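Local atomic coordinates of macrophage migration inhibitory factor (Plasmodium berghei, PDB entry 2WKB), a protein that belongs to the macrophage migration inhibitory factor family, small homotrimeric alpha/beta proteins whose mammalian members are known as cytokines. Residues Leu5-Ser10 with Ser40-Gln45; Gly56-Arg61 with Leu88-Arg93; Val60-Ile65 with Val95-Arg100. All blocks are in the same frame, centred on the assembly; numbering follows the deposited sequence.

Interaction 1 (Leu5-Ser10 with Ser40-Gln45)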
loop_
_atom_site.group_PDB
_atom_site.type_symbol
_atom_site.label_atom_id
_atom_site.label_comp_id
_atom_site.label_asym_id
_atom_site.label_seq_id
_atom_site.Cartn_x
_atom_site.Cartn_y
_atom_site.Cartn_z
ATOM N N LEU E 5 4.008 -2.403 -9.011
ATOM C CA LEU E 5 3.451 -1.663 -10.133
ATOM C C LEU E 5 1.997 -1.421 -9.763
ATOM O O LEU E 5 1.189 -2.372 -9.742
ATOM C CB LEU E 5 3.514 -2.566 -11.359
ATOM C CG LEU E 5 2.811 -2.166 -12.645
ATOM C CD1 LEU E 5 3.153 -0.707 -13.019
ATOM C CD2 LEU E 5 3.218 -3.212 -13.810
ATOM N N ILE E 6 1.666 -0.158 -9.529
ATOM C CA ILE E 6 0.335 0.186 -9.135
ATOM C C ILE E 6 -0.227 0.973 -10.302
ATOM O O ILE E 6 0.340 2.016 -10.739
ATOM C CB ILE E 6 0.393 1.082 -7.877
ATOM C CG1 ILE E 6 0.923 0.245 -6.703
ATOM C CG2 ILE E 6 -0.994 1.626 -7.571
ATOM C CD1 ILE E 6 1.447 1.119 -5.597
ATOM N N THR E 7 -1.300 0.436 -10.918
ATOM C CA THR E 7 -1.669 0.987 -12.245
ATOM C C THR E 7 -3.191 0.807 -12.494
ATOM O O THR E 7 -3.757 -0.130 -11.988
ATOM C CB THR E 7 -0.875 0.293 -13.431
ATOM O OG1 THR E 7 -1.230 0.944 -14.620
ATOM C CG2 THR E 7 -1.095 -1.256 -13.532
ATOM N N ASN E 8 -3.783 1.712 -13.280
ATOM C CA ASN E 8 -5.182 1.554 -13.701
ATOM C C ASN E 8 -5.227 0.797 -15.053
ATOM O O ASN E 8 -6.300 0.770 -15.731
ATOM C CB ASN E 8 -5.896 2.934 -13.818
ATOM C CG ASN E 8 -5.109 3.917 -14.666
ATOM O OD1 ASN E 8 -4.329 3.507 -15.508
ATOM N ND2 ASN E 8 -5.270 5.207 -14.407
ATOM N N ILE E 9 -4.083 0.352 -15.528
ATOM C CA ILE E 9 -4.052 -0.393 -16.807
ATOM C C ILE E 9 -4.340 -1.856 -16.586
ATOM O O ILE E 9 -3.679 -2.525 -15.834
ATOM C CB ILE E 9 -2.746 -0.162 -17.575
ATOM C CG1 ILE E 9 -2.679 1.314 -17.978
ATOM C CG2 ILE E 9 -2.683 -1.173 -18.793
ATOM C CD1 ILE E 9 -1.370 1.661 -18.599
ATOM N N SER E 10 -5.346 -2.381 -17.304
ATOM C CA SER E 10 -5.814 -3.778 -17.116
ATOM C C SER E 10 -5.079 -4.785 -18.020
ATOM O O SER E 10 -5.128 -4.680 -19.286
ATOM C CB SER E 10 -7.337 -3.807 -17.512
ATOM O OG SER E 10 -7.847 -5.161 -17.345
ATOM N N SER E 40 7.502 -8.794 -5.823
ATOM C CA SER E 40 6.997 -7.853 -6.792
ATOM C C SER E 40 5.508 -8.064 -6.964
ATOM O O SER E 40 4.977 -9.098 -6.562
ATOM C CB SER E 40 7.793 -7.895 -8.079
ATOM O OG SER E 40 7.521 -9.093 -8.837
ATOM N N ASN E 41 4.834 -7.052 -7.492
ATOM C CA ASN E 41 3.361 -7.177 -7.561
ATOM C C ASN E 41 2.847 -6.267 -8.631
ATOM O O ASN E 41 3.454 -5.229 -8.935
ATOM C CB ASN E 41 2.683 -6.782 -6.219
ATOM C CG ASN E 41 1.197 -7.104 -6.239
ATOM O OD1 ASN E 41 0.832 -8.154 -6.765
ATOM N ND2 ASN E 41 0.336 -6.222 -5.690
ATOM N N TYR E 42 1.726 -6.674 -9.239
ATOM C CA TYR E 42 0.956 -5.840 -10.152
ATOM C C TYR E 42 -0.385 -5.576 -9.463
ATOM O O TYR E 42 -1.139 -6.501 -9.202
ATOM C CB TYR E 42 0.763 -6.674 -11.492
ATOM C CG TYR E 42 -0.448 -6.187 -12.304
ATOM C CD1 TYR E 42 -0.450 -4.945 -12.961
ATOM C CD2 TYR E 42 -1.552 -7.048 -12.478
ATOM C CE1 TYR E 42 -1.562 -4.513 -13.701
ATOM C CE2 TYR E 42 -2.690 -6.629 -13.213
ATOM C CZ TYR E 42 -2.660 -5.371 -13.847
ATOM O OH TYR E 42 -3.775 -4.980 -14.565
ATOM N N ASP E 43 -0.574 -4.354 -9.020
ATOM C CA ASP E 43 -1.702 -3.968 -8.219
ATOM C C ASP E 43 -2.628 -3.125 -9.089
ATOM O O ASP E 43 -2.357 -1.946 -9.384
ATOM C CB ASP E 43 -1.258 -3.174 -6.972
ATOM C CG ASP E 43 -2.417 -2.965 -5.971
ATOM O OD1 ASP E 43 -3.599 -3.221 -6.286
ATOM O OD2 ASP E 43 -2.127 -2.555 -4.841
ATOM N N TYR E 44 -3.688 -3.788 -9.578
ATOM C CA TYR E 44 -4.664 -3.181 -10.492
ATOM C C TYR E 44 -5.611 -2.283 -9.740
ATOM O O TYR E 44 -6.408 -2.741 -8.859
ATOM C CB TYR E 44 -5.471 -4.279 -11.227
ATOM C CG TYR E 44 -6.506 -3.706 -12.135
ATOM C CD1 TYR E 44 -6.153 -2.781 -13.142
ATOM C CD2 TYR E 44 -7.879 -4.036 -11.934
ATOM C CE1 TYR E 44 -7.143 -2.174 -13.981
ATOM C CE2 TYR E 44 -8.858 -3.494 -12.762
ATOM C CZ TYR E 44 -8.505 -2.608 -13.785
ATOM O OH TYR E 44 -9.532 -2.084 -14.560
ATOM N N GLN E 45 -5.452 -0.998 -9.976
ATOM C CA GLN E 45 -6.236 -0.014 -9.232
ATOM C C GLN E 45 -6.990 0.802 -10.284
ATOM O O GLN E 45 -6.483 1.812 -10.815
ATOM C CB GLN E 45 -5.300 0.858 -8.396
ATOM C CG GLN E 45 -4.747 0.081 -7.195
ATOM C CD GLN E 45 -5.839 -0.228 -6.168
ATOM O OE1 GLN E 45 -6.704 0.582 -5.891
ATOM N NE2 GLN E 45 -5.831 -1.447 -5.643
HETATM O O HOH W 1 -8.869 0.088 -16.073
#
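Y42 lies across the same face of the sheet as L5 and T7, and its side chain can be traced outward atom by atom. From CB, CG is set anti to the backbone N (chi1 157°), which sends the ring along the 5-10 segment, from L5 past T7 to I9. CD1 is the first ring atom to touch, 4.1 Å from CD2 of L5. The next, CE1, meets CG2 of T7 at 3.3 Å; this methyl comes in at the ring edge, close to its plane. At the tip, Y42 OH donates to I9 O over 2.8 Å, lying in the carbonyl plane on a lone pair with a C=O...O angle of 140°. The same hydroxyl accepts from I11 N, so two bonds fix the end of the ring.

Beneath this run the parallel-strand bonds, L5 N to N41 O, D43 N to L5 O, T7 N to D43 O and Q45 N to T7 O. Past the strand, I9 N donates to T7 OG1 at 3.1 Å, an ST turn; that hydroxyl is also bonded to Y57 O, just ahead of strand 58-63. One water joins N8 O to Y44 OH, 2.7 Å from each.

N41 ND2 bonds to Q45 OE1 of the second subunit. Helix 13-31 covers the Y42 ring through A16 and L20, while strand 58-63 flanks strand 4-7.

Interaction 2 (Gly56-Arg61 with Leu88-Arg93)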
loop_
_atom_site.group_PDB
_atom_site.type_symbol
_atom_site.label_atom_id
_atom_site.label_comp_id
_atom_site.label_asym_id
_atom_site.label_seq_id
_atom_site.Cartn_x
_atom_site.Cartn_y
_atom_site.Cartn_z
ATOM N N GLY E 56 -4.649 5.954 -18.658
ATOM C CA GLY E 56 -3.582 4.967 -18.373
ATOM C C GLY E 56 -2.395 5.615 -17.630
ATOM O O GLY E 56 -1.857 6.632 -18.052
ATOM N N TYR E 57 -2.067 5.065 -16.467
ATOM C CA TYR E 57 -1.007 5.635 -15.639
ATOM C C TYR E 57 -0.372 4.476 -14.843
ATOM O O TYR E 57 -1.070 3.587 -14.337
ATOM C CB TYR E 57 -1.644 6.659 -14.691
ATOM C CG TYR E 57 -0.665 7.185 -13.617
ATOM C CD1 TYR E 57 0.350 8.048 -13.939
ATOM C CD2 TYR E 57 -0.799 6.750 -12.291
ATOM C CE1 TYR E 57 1.248 8.521 -12.902
ATOM C CE2 TYR E 57 0.066 7.179 -11.280
ATOM C CZ TYR E 57 1.072 8.085 -11.601
ATOM O OH TYR E 57 1.952 8.548 -10.581
ATOM N N CYS E 58 0.949 4.524 -14.701
ATOM C CA CYS E 58 1.672 3.549 -13.891
ATOM C C CYS E 58 2.520 4.226 -12.809
ATOM O O CYS E 58 3.281 5.150 -13.098
ATOM C CB CYS E 58 2.556 2.668 -14.777
ATOM S SG CYS E 58 1.676 1.836 -16.118
ATOM N N PHE E 59 2.392 3.759 -11.569
ATOM C CA PHE E 59 3.186 4.264 -10.475
ATOM C C PHE E 59 3.981 3.053 -10.050
ATOM O O PHE E 59 3.383 2.035 -9.642
ATOM C CB PHE E 59 2.275 4.704 -9.359
ATOM C CG PHE E 59 3.010 5.062 -8.080
ATOM C CD1 PHE E 59 4.242 5.707 -8.113
ATOM C CD2 PHE E 59 2.459 4.777 -6.849
ATOM C CE1 PHE E 59 4.900 6.072 -6.949
ATOM C CE2 PHE E 59 3.104 5.142 -5.665
ATOM C CZ PHE E 59 4.350 5.779 -5.713
ATOM N N VAL E 60 5.328 3.124 -10.120
ATOM C CA VAL E 60 6.135 1.986 -9.667
ATOM C C VAL E 60 6.868 2.398 -8.373
ATOM O O VAL E 60 7.505 3.451 -8.343
ATOM C CB VAL E 60 7.131 1.544 -10.698
ATOM C CG1 VAL E 60 7.951 0.273 -10.218
ATOM C CG2 VAL E 60 6.410 1.134 -12.060
ATOM N N ARG E 61 6.692 1.653 -7.298
ATOM C CA ARG E 61 7.327 2.032 -6.049
ATOM C C ARG E 61 8.317 0.903 -5.654
ATOM O O ARG E 61 7.904 -0.264 -5.600
ATOM C CB ARG E 61 6.282 2.199 -4.985
ATOM C CG ARG E 61 6.918 2.725 -3.602
ATOM C CD ARG E 61 5.780 3.253 -2.673
ATOM N NE ARG E 61 4.690 2.298 -2.491
ATOM C CZ ARG E 61 3.436 2.633 -2.192
ATOM N NH1 ARG E 61 2.529 1.682 -2.052
ATOM N NH2 ARG E 61 3.098 3.916 -2.014
ATOM N N LEU E 88 2.709 -2.258 -21.627
ATOM C CA LEU E 88 1.409 -1.722 -21.202
ATOM C C LEU E 88 0.903 -0.598 -22.045
ATOM O O LEU E 88 -0.206 -0.089 -21.787
ATOM C CB LEU E 88 1.438 -1.263 -19.754
ATOM C CG LEU E 88 1.268 -2.361 -18.674
ATOM C CD1 LEU E 88 2.214 -3.535 -18.779
ATOM C CD2 LEU E 88 1.461 -1.671 -17.341
ATOM N N SER E 89 1.718 -0.223 -23.019
ATOM C CA SER E 89 1.569 0.945 -23.895
ATOM C C SER E 89 1.226 2.212 -23.148
ATOM O O SER E 89 0.455 3.029 -23.649
ATOM C CB SER E 89 0.530 0.718 -25.000
ATOM O OG SER E 89 0.538 -0.632 -25.428
ATOM N N VAL E 90 1.718 2.360 -21.913
ATOM C CA VAL E 90 1.502 3.619 -21.192
ATOM C C VAL E 90 2.473 4.674 -21.805
ATOM O O VAL E 90 3.581 4.327 -22.249
ATOM C CB VAL E 90 1.770 3.379 -19.705
ATOM C CG1 VAL E 90 3.203 2.897 -19.530
ATOM C CG2 VAL E 90 1.524 4.642 -18.846
ATOM N N LYS E 91 2.040 5.931 -21.859
ATOM C CA LYS E 91 2.910 7.065 -22.201
ATOM C C LYS E 91 3.999 7.219 -21.111
ATOM O O LYS E 91 3.664 7.228 -19.911
ATOM C CB LYS E 91 2.110 8.360 -22.139
ATOM C CG LYS E 91 1.088 8.571 -23.252
ATOM C CD LYS E 91 0.227 9.783 -22.871
ATOM C CE LYS E 91 -1.157 9.718 -23.534
ATOM N NZ LYS E 91 -1.056 9.923 -24.978
ATOM N N PRO E 92 5.275 7.346 -21.513
ATOM C CA PRO E 92 6.308 7.637 -20.480
ATOM C C PRO E 92 5.965 8.787 -19.537
ATOM O O PRO E 92 6.244 8.726 -18.312
ATOM C CB PRO E 92 7.596 7.924 -21.323
ATOM C CG PRO E 92 7.443 7.094 -22.516
ATOM C CD PRO E 92 5.889 7.010 -22.810
ATOM N N ARG E 93 5.355 9.862 -20.031
ATOM C CA ARG E 93 4.928 10.877 -19.135
ATOM C C ARG E 93 3.843 10.517 -18.105
ATOM O O ARG E 93 3.629 11.282 -17.157
ATOM C CB ARG E 93 4.550 12.176 -19.844
ATOM C CG ARG E 93 3.182 12.018 -20.643
ATOM C CD ARG E 93 2.703 13.383 -21.352
ATOM N NE ARG E 93 2.798 14.606 -20.513
ATOM C CZ ARG E 93 3.386 15.740 -20.920
ATOM N NH1 ARG E 93 3.975 15.780 -22.136
ATOM N NH2 ARG E 93 3.454 16.808 -20.106
HETATM O O HOH W 2 -0.802 6.697 -20.801
#
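C58 and V90 point their side chains at each other, and L88 reaches the same sulfur from another direction. C58 SG is the focus of the contact. Its position beside the backbone N, anti to the carbonyl carbon (chi1 -55°), carries it back toward the beginning of strand 58-63, where the 88-93 segment passes. CD2 of L88 touches SG at 3.7 Å. The isopropyl group of V90 meets the same atom broadside: CB, CG1 and CG2 are all 3.9 Å from C58 SG, so the sulfur sits against the branch point of V90 and not against one methyl. Seen from SG, L88 CD2 and V90 CG1 lie about 90° apart, which places the two aliphatic groups on distinct flanks of the sulfur.

V90 also turns its CG2 methyl toward the backbone just ahead of C58. That carbon is 4.0 Å from G56 O and 4.2 Å from Y57 CA, close enough for van der Waals contact. The polar part of the junction runs through a water, which donates to G56 O at 2.9 Å and accepts from K91 N at 3.1 Å. G56 O takes a second bond from R94 NE, so one carbonyl oxygen tethers the approach to the strand at two points.

L5, T7 and L84 also pack on C58, and I9 and V95 on V90, continuing the cluster. S89, with its positive phi of 46°, is where the chain leaves the helical path of 73-88. The contact therefore joins the start of strand 58-63 to the connection between helix 73-88 and strand 95-100, the return leg of the beta-alpha-beta unit formed by these three elements.

Interaction 3 (Val60-Ile65 with Val95-Arg100)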
loop_
_atom_site.group_PDB
_atom_site.type_symbol
_atom_site.label_atom_id
_atom_site.label_comp_id
_atom_site.label_asym_id
_atom_site.label_seq_id
_atom_site.Cartn_x
_atom_site.Cartn_y
_atom_site.Cartn_z
ATOM N N VAL E 60 5.328 3.124 -10.120
ATOM C CA VAL E 60 6.135 1.986 -9.667
ATOM C C VAL E 60 6.868 2.398 -8.373
ATOM O O VAL E 60 7.505 3.451 -8.343
ATOM C CB VAL E 60 7.131 1.544 -10.698
ATOM C CG1 VAL E 60 7.951 0.273 -10.218
ATOM C CG2 VAL E 60 6.410 1.134 -12.060
ATOM N N ARG E 61 6.692 1.653 -7.298
ATOM C CA ARG E 61 7.327 2.032 -6.049
ATOM C C ARG E 61 8.317 0.903 -5.654
ATOM O O ARG E 61 7.904 -0.264 -5.600
ATOM C CB ARG E 61 6.282 2.199 -4.985
ATOM C CG ARG E 61 6.918 2.725 -3.602
ATOM C CD ARG E 61 5.780 3.253 -2.673
ATOM N NE ARG E 61 4.690 2.298 -2.491
ATOM C CZ ARG E 61 3.436 2.633 -2.192
ATOM N NH1 ARG E 61 2.529 1.682 -2.052
ATOM N NH2 ARG E 61 3.098 3.916 -2.014
ATOM N N LEU E 62 9.590 1.235 -5.414
ATOM C CA LEU E 62 10.554 0.266 -5.069
ATOM C C LEU E 62 11.000 0.634 -3.654
ATOM O O LEU E 62 11.361 1.820 -3.365
ATOM C CB LEU E 62 11.733 0.303 -6.020
ATOM C CG LEU E 62 11.285 -0.063 -7.451
ATOM C CD1 LEU E 62 11.032 1.233 -8.270
ATOM C CD2 LEU E 62 12.469 -0.910 -8.000
ATOM N N THR E 63 10.921 -0.380 -2.799
ATOM C CA THR E 63 11.081 -0.178 -1.354
ATOM C C THR E 63 12.149 -1.103 -0.847
ATOM O O THR E 63 12.081 -2.308 -1.069
ATOM C CB THR E 63 9.760 -0.395 -0.598
ATOM O OG1 THR E 63 8.825 0.587 -1.010
ATOM C CG2 THR E 63 9.985 -0.159 0.924
ATOM N N SER E 64 13.211 -0.535 -0.252
ATOM C CA SER E 64 14.099 -1.339 0.559
ATOM C C SER E 64 14.823 -2.388 -0.266
ATOM O O SER E 64 15.024 -3.520 0.167
ATOM C CB SER E 64 13.316 -2.022 1.672
ATOM O OG SER E 64 12.929 -1.056 2.677
ATOM N N ILE E 65 15.169 -2.021 -1.469
ATOM C CA ILE E 65 15.962 -2.901 -2.255
ATOM C C ILE E 65 17.425 -2.463 -2.091
ATOM O O ILE E 65 17.864 -1.410 -2.573
ATOM C CB ILE E 65 15.529 -2.910 -3.745
ATOM C CG1 ILE E 65 14.108 -3.515 -3.874
ATOM C CG2 ILE E 65 16.535 -3.703 -4.581
ATOM C CD1 ILE E 65 13.517 -3.381 -5.269
ATOM N N VAL E 95 4.189 7.546 -16.530
ATOM C CA VAL E 95 4.966 6.606 -15.689
ATOM C C VAL E 95 5.663 7.423 -14.621
ATOM O O VAL E 95 6.328 8.457 -14.915
ATOM C CB VAL E 95 6.014 5.846 -16.477
ATOM C CG1 VAL E 95 6.863 4.890 -15.577
ATOM C CG2 VAL E 95 5.295 5.023 -17.579
ATOM N N TYR E 96 5.526 6.978 -13.373
ATOM C CA TYR E 96 6.194 7.714 -12.281
ATOM C C TYR E 96 6.833 6.625 -11.428
ATOM O O TYR E 96 6.175 5.657 -11.100
ATOM C CB TYR E 96 5.149 8.513 -11.497
ATOM C CG TYR E 96 5.644 9.272 -10.262
ATOM C CD1 TYR E 96 6.432 10.408 -10.378
ATOM C CD2 TYR E 96 5.234 8.878 -8.975
ATOM C CE1 TYR E 96 6.854 11.132 -9.217
ATOM C CE2 TYR E 96 5.625 9.589 -7.827
ATOM C CZ TYR E 96 6.466 10.695 -7.960
ATOM O OH TYR E 96 6.871 11.369 -6.811
ATOM N N ILE E 97 8.126 6.775 -11.119
ATOM C CA ILE E 97 8.859 5.744 -10.431
ATOM C C ILE E 97 9.411 6.350 -9.154
ATOM O O ILE E 97 10.070 7.400 -9.217
ATOM C CB ILE E 97 9.937 5.235 -11.291
ATOM C CG1 ILE E 97 9.249 4.564 -12.528
ATOM C CG2 ILE E 97 10.814 4.140 -10.495
ATOM C CD1 ILE E 97 10.214 4.271 -13.487
ATOM N N GLU E 98 9.146 5.718 -8.020
ATOM C CA GLU E 98 9.610 6.196 -6.755
ATOM C C GLU E 98 10.427 5.137 -6.028
ATOM O O GLU E 98 10.038 3.956 -6.004
ATOM C CB GLU E 98 8.387 6.574 -5.963
ATOM C CG GLU E 98 8.642 7.077 -4.617
ATOM C CD GLU E 98 7.315 7.371 -3.918
ATOM O OE1 GLU E 98 6.711 8.391 -4.285
ATOM O OE2 GLU E 98 6.897 6.547 -3.084
ATOM N N PHE E 99 11.563 5.562 -5.429
ATOM C CA PHE E 99 12.490 4.668 -4.719
ATOM C C PHE E 99 12.514 5.124 -3.228
ATOM O O PHE E 99 12.763 6.270 -2.922
ATOM C CB PHE E 99 13.937 4.758 -5.248
ATOM C CG PHE E 99 14.143 4.356 -6.683
ATOM C CD1 PHE E 99 14.487 3.059 -6.978
ATOM C CD2 PHE E 99 13.999 5.268 -7.722
ATOM C CE1 PHE E 99 14.716 2.635 -8.331
ATOM C CE2 PHE E 99 14.217 4.837 -9.079
ATOM C CZ PHE E 99 14.575 3.512 -9.347
ATOM N N ARG E 100 12.216 4.237 -2.303
ATOM C CA ARG E 100 12.290 4.557 -0.849
ATOM C C ARG E 100 13.205 3.549 -0.214
ATOM O O ARG E 100 13.056 2.364 -0.481
ATOM C CB ARG E 100 10.952 4.402 -0.191
ATOM C CG ARG E 100 9.751 4.764 -0.997
ATOM C CD ARG E 100 8.465 4.529 -0.160
ATOM N NE ARG E 100 8.026 3.119 -0.153
ATOM C CZ ARG E 100 6.921 2.670 0.450
ATOM N NH1 ARG E 100 6.117 3.517 1.099
ATOM N NH2 ARG E 100 6.593 1.375 0.393
#
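Strands 58-63 and 95-100 are the parallel pair of a beta-alpha-beta unit whose crossover is helix 73-88, and V60 to T63 stand opposite I97 to R100. The axes of the short segments 60-63 and 95-100 come within 4.7 Å at 12°. The ladder runs from V60 N to Y96 O, through E98 N to V60 O, L62 N to E98 O and R100 N to L62 O, and ends with S64 N on R100 O.

On one face R100 grips T63 side-on: NE and NH2 both donate to OG1, each over 2.8 Å, with the oxygen lying in the guanidinium plane. Both bonds are bent, at about 144°, because two N-H groups converge on one oxygen. Above that plane sits R61 CD, 3.4 Å from R100 CZ. A bend at chi3 then folds the R61 guanidinium flat over that of R100, centres 4.4 Å apart and planes 20° from parallel. The closeness of two positive groups is probably eased by E4 of strand 4-7, outside both segments, whose OE2 forms a salt bridge with R61 NE. E98 runs alongside R61, with OE2 3.5 Å from the R61 CD methylene.

The other face is apolar. L62 CD1 rests over the F99 ring in a CH-pi contact, 4.3 Å from the centroid, and touches I97 CG2 at 3.7 Å. L76 and T81 of helix 73-88 and I27 of helix 13-31 pack against this side.

On its outer edge, strand 95-100 pairs through I97 to R100, antiparallel, with a strand of the third subunit, the intersubunit sheet extension characteristic of trimers of the MIF fold.

How the interactions relate
All three interactions belong to one four-stranded sheet, ordered 39-44, 4-7, 58-63, 95-100. Interactions 1 and 3 are the two parallel pairs, each closing a beta-alpha-beta unit, with centres 13 Å apart. Antiparallel pairing of 4-7 with 58-63 joins the units, as the hydrogen bond between I6 N and F59 O at 2.8 Å attests. Interaction 2 lies at the end of that seam, about 10 Å between centres from interaction 1, to which a hydrogen bond between T7 OG1 and Y57 O connects it at 2.7 Å. Its strand segment overlaps that of interaction 3 at V60 and R61, and C58 O reaches Y96 N at 2.9 Å as the ladder continues. Each interaction also touches the third subunit.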